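Local coordinates for protein catalase (Bacillus pumilus, PDB 4QON) that catalyses the breakdown of hydrogen peroxide to water and oxygen at a deeply buried haem, as a member of the catalase family, at residues A[52-57]-A[345-350]; A[105-110]-A[234-239]; A[131-136]-A[178-183]. One frame throughout, in Å; residues are numbered along the deposited sequence.

Interaction 1 of 3, residues A[52-57]-A[345-350]; sequences PERVVH and RHRLGA. With HEM (protoporphyrin IX containing Fe), chain E; CAQ (catechol), chain G.
Arg54 and Arg347 meet beside the haem propionates and show how two arginines can lie against one another when each is tied to an anion. Followed outward, Arg54 starts with CB 4.0 Å from O2A of the haem. CG lies over the Arg347 guanidinium, 3.6 Å from NE of that residue, and CD passes beside O2D. The extended chain then brings Arg54 NE to haem O2D, in the plane of its own guanidinium, for a nearly straight bond of 2.7 Å (161°). Beyond it NH1 and NH2 sit over the Arg347 group, the planes 30° apart and the centres separated by 4.0 Å. NH2 of Arg54 is also held by Thr311 O.

Arg347 reaches the other propionate. Its chain bends at chi3 (68°), which turns the guanidinium edge to that carboxylate: Arg347 NE takes haem O2A at 2.7 Å and Arg347 NH2 takes haem O1A at 2.6 Å, a two-pronged grip. NH1 binds Glu312 O and a water, and the same water donates to Pro52 O, joining the loop to helix 331-348.

Farther along 52-57, the His57 ring lies flat over pyrrole D, as the distal histidine does in haem catalases, and its NE2 is 2.8 Å from O4 of the bound catechol. Arg94 adds a third arginine bonded to the haem. With carboxylates so close to both guanidinium groups, their like charges are probably balanced, and the stacked pair is likely to fix both propionates and hence the turn of the haem in its pocket.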
loop_
_atom_site.group_PDB
_atom_site.type_symbol
_atom_site.label_atom_id
_atom_site.label_comp_id
_atom_site.label_asym_id
_atom_site.label_seq_id
_atom_site.Cartn_x
_atom_site.Cartn_y
_atom_site.Cartn_z
ATOM N N PRO A 52 -9.305 -2.237 1.585
ATOM C CA PRO A 52 -9.796 -2.491 2.927
ATOM C C PRO A 52 -11.192 -1.888 3.157
ATOM O O PRO A 52 -11.515 -0.885 2.592
ATOM C CB PRO A 52 -8.754 -1.826 3.848
ATOM C CG PRO A 52 -7.552 -1.691 3.005
ATOM C CD PRO A 52 -8.069 -1.434 1.609
ATOM N N GLU A 53 -12.052 -2.603 3.880
ATOM C CA GLU A 53 -13.388 -2.072 4.154
ATOM C C GLU A 53 -13.199 -1.023 5.253
ATOM O O GLU A 53 -12.165 -1.005 5.958
ATOM C CB GLU A 53 -14.408 -3.170 4.556
ATOM C CG GLU A 53 -14.214 -3.732 5.962
ATOM C CD GLU A 53 -15.140 -4.865 6.301
ATOM O OE1 GLU A 53 -15.818 -5.463 5.406
ATOM O OE2 GLU A 53 -15.188 -5.169 7.533
ATOM N N ARG A 54 -14.227 -0.233 5.478
ATOM C CA ARG A 54 -14.216 0.688 6.638
ATOM C C ARG A 54 -14.023 -0.052 7.957
ATOM O O ARG A 54 -14.636 -1.106 8.218
ATOM C CB ARG A 54 -15.475 1.547 6.666
ATOM C CG ARG A 54 -15.718 2.476 5.488
ATOM C CD ARG A 54 -17.222 2.856 5.401
ATOM N NE ARG A 54 -17.463 3.848 4.347
ATOM C CZ ARG A 54 -17.446 3.604 3.039
ATOM N NH1 ARG A 54 -17.154 2.385 2.592
ATOM N NH2 ARG A 54 -17.690 4.584 2.175
ATOM N N VAL A 55 -13.217 0.518 8.858
ATOM C CA VAL A 55 -12.985 -0.114 10.158
ATOM C C VAL A 55 -14.272 -0.297 11.002
ATOM O O VAL A 55 -14.408 -1.262 11.755
ATOM C CB VAL A 55 -11.871 0.592 10.938
ATOM C CG1 VAL A 55 -12.281 1.969 11.428
ATOM C CG2 VAL A 55 -11.345 -0.261 12.111
ATOM N N VAL A 56 -15.172 0.675 10.926
ATOM C CA VAL A 56 -16.528 0.457 11.369
ATOM C C VAL A 56 -17.469 0.960 10.286
ATOM O O VAL A 56 -17.062 1.717 9.393
ATOM C CB VAL A 56 -16.796 1.188 12.715
ATOM C CG1 VAL A 56 -16.088 0.450 13.825
ATOM C CG2 VAL A 56 -16.285 2.629 12.678
ATOM N N HIS A 57 -18.747 0.624 10.409
ATOM C CA HIS A 57 -19.747 1.065 9.386
ATOM C C HIS A 57 -19.435 0.540 7.974
ATOM O O HIS A 57 -19.678 1.224 6.964
ATOM C CB HIS A 57 -19.919 2.569 9.286
ATOM C CG HIS A 57 -20.487 3.228 10.519
ATOM N ND1 HIS A 57 -21.781 3.697 10.575
ATOM C CD2 HIS A 57 -19.940 3.506 11.718
ATOM C CE1 HIS A 57 -22.008 4.237 11.762
ATOM N NE2 HIS A 57 -20.891 4.177 12.465
ATOM N N ARG A 345 -6.816 8.116 4.297
ATOM C CA ARG A 345 -5.498 8.009 3.670
ATOM C C ARG A 345 -4.972 6.584 3.529
ATOM O O ARG A 345 -4.411 6.254 2.476
ATOM C CB ARG A 345 -4.429 8.926 4.392
ATOM C CG ARG A 345 -4.780 10.390 4.316
ATOM C CD ARG A 345 -4.003 11.302 5.259
ATOM N NE ARG A 345 -4.616 12.636 5.267
ATOM C CZ ARG A 345 -5.035 13.299 6.361
ATOM N NH1 ARG A 345 -4.887 12.815 7.597
ATOM N NH2 ARG A 345 -5.663 14.463 6.225
ATOM N N HIS A 346 -5.118 5.752 4.543
ATOM C CA HIS A 346 -4.863 4.277 4.534
ATOM C C HIS A 346 -5.833 3.481 3.636
ATOM O O HIS A 346 -5.384 2.718 2.716
ATOM C CB HIS A 346 -4.964 3.746 5.937
ATOM C CG HIS A 346 -5.091 2.260 6.031
ATOM N ND1 HIS A 346 -4.093 1.390 5.654
ATOM C CD2 HIS A 346 -6.084 1.492 6.517
ATOM C CE1 HIS A 346 -4.483 0.150 5.862
ATOM N NE2 HIS A 346 -5.711 0.181 6.357
ATOM N N ARG A 347 -7.131 3.726 3.812
ATOM C CA ARG A 347 -8.161 2.934 3.116
ATOM C C ARG A 347 -8.168 3.216 1.624
ATOM O O ARG A 347 -8.375 2.313 0.811
ATOM C CB ARG A 347 -9.541 3.198 3.761
ATOM C CG ARG A 347 -10.692 2.407 3.157
ATOM C CD ARG A 347 -11.962 2.501 3.944
ATOM N NE ARG A 347 -12.679 3.792 4.005
ATOM C CZ ARG A 347 -13.502 4.264 3.069
ATOM N NH1 ARG A 347 -13.732 3.593 1.941
ATOM N NH2 ARG A 347 -14.102 5.434 3.250
ATOM N N LEU A 348 -7.976 4.501 1.249
ATOM C CA LEU A 348 -8.278 4.984 -0.102
ATOM C C LEU A 348 -7.060 5.546 -0.862
ATOM O O LEU A 348 -7.132 5.639 -2.102
ATOM C CB LEU A 348 -9.354 6.080 -0.077
ATOM C CG LEU A 348 -10.707 5.602 0.440
ATOM C CD1 LEU A 348 -11.579 6.815 0.769
ATOM C CD2 LEU A 348 -11.382 4.680 -0.567
ATOM N N GLY A 349 -5.996 5.902 -0.122
ATOM C CA GLY A 349 -4.759 6.517 -0.669
ATOM C C GLY A 349 -4.645 7.968 -0.276
ATOM O O GLY A 349 -5.643 8.655 0.008
ATOM N N ALA A 350 -3.438 8.464 -0.392
ATOM C CA ALA A 350 -3.126 9.857 -0.029
ATOM C C ALA A 350 -4.003 10.862 -0.773
ATOM O O ALA A 350 -4.313 11.920 -0.231
ATOM C CB ALA A 350 -1.657 10.132 -0.256
HETATM C CHA HEM E . -17.154 5.855 10.108
HETATM C CHB HEM E . -14.143 6.707 13.749
HETATM C CHC HEM E . -17.887 8.227 16.510
HETATM C CHD HEM E . -20.764 7.958 12.605
HETATM C C1A HEM E . -16.023 5.950 10.870
HETATM C C2A HEM E . -14.710 5.530 10.436
HETATM C C3A HEM E . -13.871 5.774 11.473
HETATM C C4A HEM E . -14.651 6.347 12.528
HETATM C CMA HEM E . -12.368 5.549 11.489
HETATM C CAA HEM E . -14.344 4.958 9.072
HETATM C CBA HEM E . -14.322 6.121 8.049
HETATM C CGA HEM E . -13.809 5.739 6.660
HETATM O O1A HEM E . -14.063 6.479 5.642
HETATM O O2A HEM E . -13.107 4.715 6.532
HETATM C C1B HEM E . -14.952 7.176 14.788
HETATM C C2B HEM E . -14.412 7.505 16.084
HETATM C C3B HEM E . -15.430 7.907 16.854
HETATM C C4B HEM E . -16.642 7.870 16.011
HETATM C CMB HEM E . -12.991 7.423 16.573
HETATM C CAB HEM E . -15.354 8.358 18.262
HETATM C CBB HEM E . -14.164 8.460 18.838
HETATM C C1C HEM E . -18.988 8.330 15.681
HETATM C C2C HEM E . -20.150 9.047 15.964
HETATM C C3C HEM E . -20.959 8.949 14.851
HETATM C C4C HEM E . -20.300 8.219 13.861
HETATM C CMC HEM E . -20.512 9.791 17.223
HETATM C CAC HEM E . -22.200 9.662 14.652
HETATM C CBC HEM E . -22.268 10.803 15.323
HETATM C C1D HEM E . -19.998 7.321 11.641
HETATM C C2D HEM E . -20.541 7.028 10.324
HETATM C C3D HEM E . -19.546 6.421 9.636
HETATM C C4D HEM E . -18.375 6.379 10.522
HETATM C CMD HEM E . -21.962 7.315 9.888
HETATM C CAD HEM E . -19.619 5.923 8.217
HETATM C CBD HEM E . -19.378 7.075 7.225
HETATM C CGD HEM E . -19.527 6.491 5.831
HETATM O O1D HEM E . -20.680 6.271 5.389
HETATM O O2D HEM E . -18.514 6.204 5.156
HETATM N NA HEM E . -15.978 6.456 12.156
HETATM N NB HEM E . -16.285 7.436 14.804
HETATM N NC HEM E . -19.078 7.904 14.388
HETATM N ND HEM E . -18.697 6.964 11.691
HETATM FE FE HEM E . -17.585 7.167 13.178
HETATM C C1 CAQ G . -19.539 2.087 17.468
HETATM C C2 CAQ G . -18.781 2.788 16.563
HETATM C C3 CAQ G . -19.372 3.730 15.751
HETATM O O3 CAQ G . -18.676 4.478 14.850
HETATM C C4 CAQ G . -20.832 3.962 15.882
HETATM O O4 CAQ G . -21.349 4.912 15.104
HETATM C C5 CAQ G . -21.583 3.270 16.819
HETATM C C6 CAQ G . -20.917 2.325 17.589
HETATM O O HOH W 1 -13.395 0.842 1.408
#

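Interaction 2 of 3, residues A[105-110]-A[234-239]; sequences PETLRD and EIQAND. With CAQ (catechol), chain H.
The loop joining the antiparallel strands 88-96 and 113-120 of the catalase barrel rests on the last turns of helix 229-238, where Thr107 meets Gln236 and Ile235. The centre of this contact is one hydrogen bond: Thr107 OG1 donates to Gln236 OE1 at 2.8 Å. The hydroxyl comes to the carbonyl oxygen at a C=O...donor angle of 113° and tilted 17° from the amide plane, so it approaches well to one side of the C=O direction. Two torsions make this possible. Gln236 has CG anti to the backbone N (chi1 -173°) and runs out extended beyond it, laying its amide beside the loop, while OG1 of Thr107 stands between its own N and carbonyl carbon.

The methyl branch of the threonine serves the apolar side, with Thr107 CG2 3.6 Å from Ile235 CG2. From the next residue along the loop, Leu108 CD2 comes to 3.6 Å from Gln236 OE1, and Pro105 CB reaches the same oxygen at 4.1 Å. Carbon thus borders the polar atom that the threonine satisfies. The other end of the amide crosses the subunit boundary, since Gln236 NE2 bonds Gln236 O of the second subunit, whose Phe240 packs on Pro105 and Leu108.

At the far end of the loop, Asp110 OD1 accepts from the catechol hydroxyl O4 at 2.9 Å, and OD2 is held by the backbone N of Val98 and Ile99. Asp110 probably corresponds to the aspartate that faces the main channel in haem catalases. The contact thus belongs to the catalase fold, a barrel-strand connection packed on a helix at the subunit interface.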
loop_
_atom_site.group_PDB
_atom_site.type_symbol
_atom_site.label_atom_id
_atom_site.label_comp_id
_atom_site.label_asym_id
_atom_site.label_seq_id
_atom_site.Cartn_x
_atom_site.Cartn_y
_atom_site.Cartn_z
ATOM N N PRO A 105 -25.689 -8.943 7.563
ATOM C CA PRO A 105 -27.114 -8.585 7.426
ATOM C C PRO A 105 -27.503 -7.171 7.922
ATOM O O PRO A 105 -26.907 -6.670 8.872
ATOM C CB PRO A 105 -27.812 -9.680 8.261
ATOM C CG PRO A 105 -26.842 -10.799 8.286
ATOM C CD PRO A 105 -25.513 -10.124 8.432
ATOM N N GLU A 106 -28.521 -6.544 7.304
ATOM C CA GLU A 106 -29.013 -5.247 7.751
ATOM C C GLU A 106 -30.189 -5.367 8.760
ATOM O O GLU A 106 -30.870 -4.383 9.094
ATOM C CB GLU A 106 -29.365 -4.363 6.546
ATOM C CG GLU A 106 -28.174 -3.986 5.709
ATOM C CD GLU A 106 -28.527 -3.372 4.370
ATOM O OE1 GLU A 106 -29.417 -3.893 3.680
ATOM O OE2 GLU A 106 -27.840 -2.398 3.952
ATOM N N THR A 107 -30.358 -6.577 9.281
ATOM C CA THR A 107 -31.363 -6.896 10.301
ATOM C C THR A 107 -30.790 -7.048 11.715
ATOM O O THR A 107 -31.518 -7.397 12.648
ATOM C CB THR A 107 -32.043 -8.239 9.910
ATOM O OG1 THR A 107 -31.051 -9.138 9.415
ATOM C CG2 THR A 107 -33.069 -8.023 8.836
ATOM N N LEU A 108 -29.496 -6.751 11.892
ATOM C CA LEU A 108 -28.870 -6.855 13.197
ATOM C C LEU A 108 -29.113 -5.599 14.039
ATOM O O LEU A 108 -29.299 -4.509 13.491
ATOM C CB LEU A 108 -27.360 -7.027 13.063
ATOM C CG LEU A 108 -26.859 -8.146 12.130
ATOM C CD1 LEU A 108 -25.354 -8.297 12.223
ATOM C CD2 LEU A 108 -27.551 -9.454 12.511
ATOM N N ARG A 109 -29.015 -5.710 15.363
ATOM C CA ARG A 109 -29.098 -4.531 16.269
ATOM C C ARG A 109 -27.805 -3.711 16.200
ATOM O O ARG A 109 -26.711 -4.262 16.138
ATOM C CB ARG A 109 -29.368 -4.966 17.732
ATOM C CG ARG A 109 -29.479 -3.824 18.744
ATOM C CD ARG A 109 -29.926 -4.268 20.141
ATOM N NE ARG A 109 -31.085 -5.160 20.060
ATOM C CZ ARG A 109 -32.342 -4.773 19.872
ATOM N NH1 ARG A 109 -32.665 -3.488 19.817
ATOM N NH2 ARG A 109 -33.300 -5.681 19.736
ATOM N N ASP A 110 -27.949 -2.387 16.111
ATOM C CA ASP A 110 -26.797 -1.486 15.841
ATOM C C ASP A 110 -27.386 -0.064 15.703
ATOM O O ASP A 110 -28.436 0.115 15.099
ATOM C CB ASP A 110 -26.069 -1.903 14.528
ATOM C CG ASP A 110 -24.605 -2.423 14.740
ATOM O OD1 ASP A 110 -24.068 -2.411 15.894
ATOM O OD2 ASP A 110 -23.962 -2.821 13.714
ATOM N N GLU A 234 -37.520 -12.653 10.810
ATOM C CA GLU A 234 -38.320 -13.102 9.664
ATOM C C GLU A 234 -37.773 -12.499 8.331
ATOM O O GLU A 234 -37.687 -13.173 7.293
ATOM C CB GLU A 234 -39.822 -12.771 9.863
ATOM C CG GLU A 234 -40.461 -13.383 11.100
ATOM C CD GLU A 234 -41.986 -13.305 11.161
ATOM O OE1 GLU A 234 -42.585 -13.708 12.198
ATOM O OE2 GLU A 234 -42.592 -12.830 10.186
ATOM N N ILE A 235 -37.342 -11.238 8.390
ATOM C CA ILE A 235 -36.684 -10.606 7.250
ATOM C C ILE A 235 -35.326 -11.281 7.012
ATOM O O ILE A 235 -35.006 -11.656 5.868
ATOM C CB ILE A 235 -36.537 -9.071 7.443
ATOM C CG1 ILE A 235 -37.939 -8.409 7.447
ATOM C CG2 ILE A 235 -35.661 -8.475 6.346
ATOM C CD1 ILE A 235 -37.949 -6.967 7.923
ATOM N N GLN A 236 -34.557 -11.488 8.077
ATOM C CA GLN A 236 -33.189 -11.999 7.933
ATOM C C GLN A 236 -33.168 -13.376 7.223
ATOM O O GLN A 236 -32.224 -13.684 6.492
ATOM C CB GLN A 236 -32.495 -12.137 9.274
ATOM C CG GLN A 236 -31.034 -12.501 9.147
ATOM C CD GLN A 236 -30.311 -12.344 10.450
ATOM O OE1 GLN A 236 -30.323 -11.257 11.047
ATOM N NE2 GLN A 236 -29.661 -13.430 10.925
ATOM N N ALA A 237 -34.239 -14.174 7.433
ATOM C CA ALA A 237 -34.377 -15.496 6.848
ATOM C C ALA A 237 -34.296 -15.486 5.329
ATOM O O ALA A 237 -33.828 -16.461 4.718
ATOM C CB ALA A 237 -35.688 -16.119 7.283
ATOM N N ASN A 238 -34.815 -14.417 4.730
ATOM C CA ASN A 238 -34.922 -14.328 3.271
ATOM C C ASN A 238 -34.123 -13.229 2.610
ATOM O O ASN A 238 -33.944 -13.274 1.394
ATOM C CB ASN A 238 -36.366 -14.110 2.915
ATOM C CG ASN A 238 -37.209 -15.305 3.276
ATOM O OD1 ASN A 238 -36.765 -16.450 3.158
ATOM N ND2 ASN A 238 -38.399 -15.048 3.744
ATOM N N ASP A 239 -33.602 -12.273 3.378
ATOM C CA ASP A 239 -32.828 -11.153 2.754
ATOM C C ASP A 239 -31.881 -10.507 3.746
ATOM O O ASP A 239 -32.292 -9.902 4.726
ATOM C CB ASP A 239 -33.778 -10.123 2.181
ATOM C CG ASP A 239 -33.116 -9.150 1.218
ATOM O OD1 ASP A 239 -31.899 -9.259 0.957
ATOM O OD2 ASP A 239 -33.810 -8.196 0.759
HETATM C C1 CAQ H . -24.978 -3.973 21.681
HETATM C C2 CAQ H . -25.135 -4.346 20.360
HETATM C C3 CAQ H . -24.677 -3.496 19.359
HETATM O O3 CAQ H . -24.761 -3.794 18.055
HETATM C C4 CAQ H . -24.040 -2.217 19.686
HETATM O O4 CAQ H . -23.621 -1.438 18.634
HETATM C C5 CAQ H . -23.906 -1.871 21.032
HETATM C C6 CAQ H . -24.374 -2.749 22.020
#

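Interaction 3 of 3, residues A[131-136]-A[178-183]; sequences NLPIFF and LTWLFS. With CAQ (catechol), chain G; CAQ (catechol), chain H.
Pro133 lies on the indole of Trp180, packing the loop that leaves barrel strand 123-130 against helix 175-181 in a wholly apolar contact on the distal side of the catalase haem pocket. This is the tight part. Pro133 CD stands 3.8 Å from the centroid of the Trp180 six-membered ring and only 15° off its normal, a CH-pi contact over the face, while Pro133 CG sits 3.6 Å from Trp180 CH2. Ile134 CD1 comes to 3.9 Å from Trp180 CD1, the two side chains crossing at about a right angle. Lys428 of helix 423-431 makes a cation-pi contact with Trp180. Replacing the indole by an alanine is likely to leave Pro133 without the ring face beneath it, open a gap beside Ile134 and deprive Lys428 of its aromatic partner.

Two contacts are looser: Leu132 CD2 is 4.3 Å from Trp180 CE3, and Phe136 CE2 is 4.1 Å from Leu178 CD2. Closer at this end is Leu181, whose CG is anti to the backbone N (chi1 -178°), which carries CD2 to 3.8 Å from Phe136 CZ. The Phe136 end borders the catechol sites rather than bulk solvent. Leu178 and Leu181 meet the edge of the Phe136 ring, which lies between the two bound molecules: its CE1 touches the catechol near the haem, its CZ the outer one. Phe135 touches both the haem and the inner catechol, consistent with the phenylalanines that line the distal pocket in this family.

The helix then ends in a side-chain bond of its own. Ser183 OG donates to Trp180 O at 2.7 Å, in the carbonyl plane with a C=O...donor angle of 150°, and the same oxygen also accepts from Ser183 N.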
loop_
_atom_site.group_PDB
_atom_site.type_symbol
_atom_site.label_atom_id
_atom_site.label_comp_id
_atom_site.label_asym_id
_atom_site.label_seq_id
_atom_site.Cartn_x
_atom_site.Cartn_y
_atom_site.Cartn_z
ATOM N N ASN A 131 -28.430 7.559 13.381
ATOM C CA ASN A 131 -29.898 7.697 13.711
ATOM C C ASN A 131 -30.134 8.099 15.131
ATOM O O ASN A 131 -30.861 9.116 15.392
ATOM C CB ASN A 131 -30.690 6.431 13.301
ATOM C CG ASN A 131 -30.306 5.204 14.104
ATOM O OD1 ASN A 131 -29.157 5.091 14.572
ATOM N ND2 ASN A 131 -31.266 4.326 14.337
ATOM N N LEU A 132 -29.515 7.400 16.089
ATOM C CA LEU A 132 -29.673 7.758 17.527
ATOM C C LEU A 132 -28.841 9.004 17.907
ATOM O O LEU A 132 -27.775 9.269 17.329
ATOM C CB LEU A 132 -29.263 6.587 18.443
ATOM C CG LEU A 132 -29.746 5.179 18.057
ATOM C CD1 LEU A 132 -29.171 4.117 18.976
ATOM C CD2 LEU A 132 -31.251 5.102 18.063
ATOM N N PRO A 133 -29.318 9.792 18.879
ATOM C CA PRO A 133 -28.818 11.164 19.059
ATOM C C PRO A 133 -27.728 11.320 20.093
ATOM O O PRO A 133 -27.273 12.450 20.313
ATOM C CB PRO A 133 -30.108 11.929 19.514
ATOM C CG PRO A 133 -30.832 10.896 20.271
ATOM C CD PRO A 133 -30.651 9.625 19.495
ATOM N N ILE A 134 -27.325 10.229 20.735
ATOM C CA ILE A 134 -26.252 10.243 21.740
ATOM C C ILE A 134 -25.260 9.132 21.466
ATOM O O ILE A 134 -25.420 8.386 20.517
ATOM C CB ILE A 134 -26.790 10.096 23.149
ATOM C CG1 ILE A 134 -27.690 8.852 23.256
ATOM C CG2 ILE A 134 -27.570 11.325 23.573
ATOM C CD1 ILE A 134 -27.865 8.476 24.686
ATOM N N PHE A 135 -24.225 9.033 22.283
ATOM C CA PHE A 135 -23.239 7.972 22.129
ATOM C C PHE A 135 -22.947 7.254 23.462
ATOM O O PHE A 135 -23.348 7.712 24.524
ATOM C CB PHE A 135 -21.929 8.524 21.520
ATOM C CG PHE A 135 -21.228 7.553 20.584
ATOM C CD1 PHE A 135 -21.858 7.100 19.471
ATOM C CD2 PHE A 135 -19.927 7.099 20.841
ATOM C CE1 PHE A 135 -21.241 6.187 18.620
ATOM C CE2 PHE A 135 -19.304 6.200 19.998
ATOM C CZ PHE A 135 -19.958 5.755 18.877
ATOM N N PHE A 136 -22.219 6.148 23.355
ATOM C CA PHE A 136 -21.864 5.256 24.458
ATOM C C PHE A 136 -20.766 5.856 25.346
ATOM O O PHE A 136 -20.671 5.525 26.523
ATOM C CB PHE A 136 -21.262 3.972 23.928
ATOM C CG PHE A 136 -22.135 3.225 22.958
ATOM C CD1 PHE A 136 -22.004 3.429 21.581
ATOM C CD2 PHE A 136 -22.984 2.218 23.421
ATOM C CE1 PHE A 136 -22.784 2.722 20.691
ATOM C CE2 PHE A 136 -23.738 1.484 22.543
ATOM C CZ PHE A 136 -23.647 1.743 21.168
ATOM N N LEU A 178 -27.465 2.862 25.806
ATOM C CA LEU A 178 -28.012 1.494 25.841
ATOM C C LEU A 178 -29.553 1.486 26.012
ATOM O O LEU A 178 -30.245 0.623 25.493
ATOM C CB LEU A 178 -27.312 0.655 26.915
ATOM C CG LEU A 178 -25.808 0.447 26.649
ATOM C CD1 LEU A 178 -25.072 0.005 27.880
ATOM C CD2 LEU A 178 -25.593 -0.628 25.593
ATOM N N THR A 179 -30.053 2.464 26.761
ATOM C CA THR A 179 -31.478 2.649 26.937
ATOM C C THR A 179 -32.223 2.994 25.630
ATOM O O THR A 179 -33.420 2.708 25.520
ATOM C CB THR A 179 -31.728 3.684 28.066
ATOM O OG1 THR A 179 -31.022 3.268 29.242
ATOM C CG2 THR A 179 -33.194 3.792 28.410
ATOM N N TRP A 180 -31.552 3.667 24.676
ATOM C CA TRP A 180 -32.132 3.848 23.340
ATOM C C TRP A 180 -31.928 2.649 22.457
ATOM O O TRP A 180 -32.846 2.255 21.733
ATOM C CB TRP A 180 -31.523 5.038 22.619
ATOM C CG TRP A 180 -31.864 6.363 23.097
ATOM C CD1 TRP A 180 -31.446 6.929 24.246
ATOM C CD2 TRP A 180 -32.561 7.377 22.371
ATOM N NE1 TRP A 180 -31.885 8.213 24.316
ATOM C CE2 TRP A 180 -32.606 8.502 23.189
ATOM C CE3 TRP A 180 -33.247 7.406 21.154
ATOM C CZ2 TRP A 180 -33.284 9.674 22.820
ATOM C CZ3 TRP A 180 -33.930 8.563 20.797
ATOM C CH2 TRP A 180 -33.927 9.679 21.617
ATOM N N LEU A 181 -30.708 2.112 22.449
ATOM C CA LEU A 181 -30.322 1.053 21.512
ATOM C C LEU A 181 -31.075 -0.254 21.793
ATOM O O LEU A 181 -31.305 -1.052 20.881
ATOM C CB LEU A 181 -28.826 0.794 21.591
ATOM C CG LEU A 181 -28.211 -0.249 20.637
ATOM C CD1 LEU A 181 -28.337 0.208 19.205
ATOM C CD2 LEU A 181 -26.770 -0.431 21.043
ATOM N N PHE A 182 -31.490 -0.480 23.033
ATOM C CA PHE A 182 -32.266 -1.706 23.305
ATOM C C PHE A 182 -33.769 -1.534 23.320
ATOM O O PHE A 182 -34.481 -2.516 23.573
ATOM C CB PHE A 182 -31.711 -2.444 24.537
ATOM C CG PHE A 182 -30.415 -3.188 24.245
ATOM C CD1 PHE A 182 -29.187 -2.571 24.420
ATOM C CD2 PHE A 182 -30.447 -4.498 23.820
ATOM C CE1 PHE A 182 -28.027 -3.256 24.178
ATOM C CE2 PHE A 182 -29.297 -5.187 23.564
ATOM C CZ PHE A 182 -28.074 -4.568 23.735
ATOM N N SER A 183 -34.267 -0.351 22.970
ATOM C CA SER A 183 -35.636 -0.244 22.376
ATOM C C SER A 183 -35.669 -0.903 21.012
ATOM O O SER A 183 -34.650 -1.355 20.504
ATOM C CB SER A 183 -36.111 1.217 22.308
ATOM O OG SER A 183 -35.486 1.956 21.242
HETATM C C1 CAQ G . -19.539 2.087 17.468
HETATM C C2 CAQ G . -18.781 2.788 16.563
HETATM C C3 CAQ G . -19.372 3.730 15.751
HETATM O O3 CAQ G . -18.676 4.478 14.850
HETATM C C4 CAQ G . -20.832 3.962 15.882
HETATM O O4 CAQ G . -21.349 4.912 15.104
HETATM C C5 CAQ G . -21.583 3.270 16.819
HETATM C C6 CAQ G . -20.917 2.325 17.589
HETATM C C1 CAQ H . -24.978 -3.973 21.681
HETATM C C2 CAQ H . -25.135 -4.346 20.360
HETATM C C3 CAQ H . -24.677 -3.496 19.359
HETATM O O3 CAQ H . -24.761 -3.794 18.055
HETATM C C4 CAQ H . -24.040 -2.217 19.686
HETATM O O4 CAQ H . -23.621 -1.438 18.634
HETATM C C5 CAQ H . -23.906 -1.871 21.032
HETATM C C6 CAQ H . -24.374 -2.749 22.020
#

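The six segments follow a nested order along the chain: 52-57 and 345-350 form the outer pair, 105-110 and 234-239 the next, 131-136 and 178-183 the innermost. Interactions 1 and 3 lie on opposite sides of the chain's centre, their centres about 26 Å apart, yet both reach the catechol beside the haem. Interaction 2 shares the outer catechol with interaction 3 and meets it directly, Arg109 NH1 lying 3.0 Å from Leu181 O. Interactions 1 and 2 also touch the second subunit. Loops flanking barrel strands are packed on three helices, 331-348, 229-238 and 175-181, and together the contacts probably line a route from the haem outward while joining it to the assembly.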